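Local atomic coordinates of DNA topoisomerase 2-associated protein PAT1 (Saccharomyces cerevisiae, PDB entry 5LMG), a protein that activates mRNA decapping and represses translation in yeast, its C-terminal domain binding directly to the Dcp2 decapping enzyme and the Xrn1 exonuclease. Residues F160-L165 with I202-L206. The protein carries 2 engineered substitutions. Numbering follows the deposited sequence.
With EDO (1,2-ethanediol), chain J.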
# COMPACT_ATOMS: atom_id res chain seq x y z
N PHE A 160 -1.56 -11.02 -2.71
CA PHE A 160 -1.85 -10.45 -1.40
C PHE A 160 -2.47 -9.06 -1.56
O PHE A 160 -3.48 -8.77 -0.92
CB PHE A 160 -0.58 -10.37 -0.54
CG PHE A 160 -0.85 -10.12 0.92
CD1 PHE A 160 -1.12 -8.83 1.38
CD2 PHE A 160 -0.82 -11.16 1.84
CE1 PHE A 160 -1.35 -8.59 2.74
CE2 PHE A 160 -1.06 -10.92 3.20
CZ PHE A 160 -1.33 -9.64 3.63
N GLN A 161 -1.90 -8.24 -2.46
CA GLN A 161 -2.38 -6.89 -2.78
C GLN A 161 -3.83 -6.90 -3.28
O GLN A 161 -4.66 -6.16 -2.74
CB GLN A 161 -1.43 -6.23 -3.81
CG GLN A 161 -1.89 -4.88 -4.40
CD GLN A 161 -1.72 -3.70 -3.47
OE1 GLN A 161 -0.74 -3.58 -2.72
NE2 GLN A 161 -2.67 -2.76 -3.52
N MET A 162 -4.14 -7.74 -4.28
CA MET A 162 -5.44 -7.87 -4.92
C MET A 162 -6.55 -8.38 -3.96
O MET A 162 -7.64 -7.82 -3.96
CB MET A 162 -5.32 -8.78 -6.16
CG MET A 162 -6.58 -8.89 -6.97
SD MET A 162 -6.51 -10.24 -8.17
CE MET A 162 -6.81 -11.64 -7.12
N ILE A 163 -6.26 -9.43 -3.18
CA ILE A 163 -7.25 -10.05 -2.30
C ILE A 163 -7.35 -9.36 -0.93
O ILE A 163 -8.43 -8.86 -0.60
CB ILE A 163 -6.99 -11.58 -2.19
CG1 ILE A 163 -7.33 -12.28 -3.53
CG2 ILE A 163 -7.77 -12.20 -1.00
CD1 ILE A 163 -6.98 -13.78 -3.65
N ILE A 164 -6.26 -9.37 -0.13
CA ILE A 164 -6.23 -8.85 1.23
C ILE A 164 -6.57 -7.35 1.34
O ILE A 164 -7.43 -6.98 2.16
CB ILE A 164 -4.90 -9.19 1.95
CG1 ILE A 164 -4.51 -10.70 1.81
CG2 ILE A 164 -4.88 -8.73 3.42
CD1 ILE A 164 -5.53 -11.81 2.33
N LEU A 165 -5.94 -6.49 0.53
CA LEU A 165 -6.19 -5.05 0.63
C LEU A 165 -7.61 -4.65 0.24
O LEU A 165 -8.17 -3.78 0.90
CB LEU A 165 -5.13 -4.24 -0.11
CG LEU A 165 -3.97 -3.72 0.78
CD1 LEU A 165 -3.21 -4.84 1.50
CD2 LEU A 165 -3.04 -2.89 -0.01
N ILE A 202 3.24 -3.27 0.09
CA ILE A 202 2.08 -3.69 0.90
C ILE A 202 1.96 -2.83 2.16
O ILE A 202 0.87 -2.35 2.46
CB ILE A 202 2.11 -5.22 1.24
CG1 ILE A 202 2.26 -6.12 -0.03
CG2 ILE A 202 0.89 -5.66 2.11
CD1 ILE A 202 1.15 -5.98 -1.14
N GLY A 203 3.09 -2.65 2.86
CA GLY A 203 3.17 -1.82 4.06
C GLY A 203 2.71 -0.41 3.80
O GLY A 203 1.81 0.08 4.50
N LEU A 204 3.25 0.22 2.73
CA LEU A 204 2.89 1.57 2.33
C LEU A 204 1.42 1.71 1.98
O LEU A 204 0.77 2.65 2.45
CB LEU A 204 3.78 2.09 1.19
CG LEU A 204 3.84 3.62 1.04
CD1 LEU A 204 4.65 4.26 2.19
CD2 LEU A 204 4.44 4.01 -0.29
N ASN A 205 0.88 0.77 1.17
CA ASN A 205 -0.53 0.77 0.78
C ASN A 205 -1.46 0.57 1.98
O ASN A 205 -2.50 1.22 2.04
CB ASN A 205 -0.80 -0.23 -0.32
CG ASN A 205 -0.20 0.13 -1.66
OD1 ASN A 205 0.26 1.25 -1.90
ND2 ASN A 205 -0.17 -0.84 -2.56
N LEU A 206 -1.07 -0.28 2.95
CA LEU A 206 -1.87 -0.47 4.17
C LEU A 206 -1.93 0.81 5.00
O LEU A 206 -3.00 1.14 5.52
CB LEU A 206 -1.35 -1.64 5.03
CG LEU A 206 -1.79 -3.03 4.58
CD1 LEU A 206 -0.93 -4.11 5.22
CD2 LEU A 206 -3.24 -3.27 4.92
C1 EDO J . -3.86 2.68 -1.17
O1 EDO J . -3.66 1.52 -0.39
C2 EDO J . -2.77 2.72 -2.27
O2 EDO J . -2.65 4.03 -2.76
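Across the facing pairs Gln161–Ile202 and Leu165–Leu206, the two helical segments run in broadly the same direction, their axes 32° apart and 11.3 Å at closest approach, a separation bridged by side chains. Ile202 supplies two branches. Its CG2 lies 3.7 Å from Phe160 CE1, meeting the ring at a slant, while the Ile202 and Gln161 side chains pass alongside each other pointing opposite ways, which brings Ile202 CD1 to 3.4 Å from Gln161 OE1. Over one face of the Phe160 ring sits CG1 of Ile164, from the same helix. Gln161, its chain bent at chi2 (77°), accepts at OE1 a 2.8 Å hydrogen bond from Asn205 ND2. The N-H...O angle is 151° and the acceptor lies nearly within the Asn205 amide plane, whereas the donor is tilted well off the Gln161 carbonyl plane and the two amide planes stand almost perpendicular. Leu165 fills the next layer, with CD2 3.5 Å from Asn205 CB and CD1 3.8 Å from Leu206 CD2. A leucine in place of Asn205 would probably leave Gln161 OE1 without this donor and its amide freer to turn. A 1,2-ethanediol, probably from crystallisation, donates a hydrogen bond from O1 to the backbone O of Asn205. Leu132 and Ile138 extend the apolar side around Leu206 and Ile202 respectively. This apolar layer with a polar amide pair at its border joins helices 151-174 and 201-216 near the chain's centre, side-by-side helix packing in a mainly helical protein whose sequence family is placed in the TPR clan.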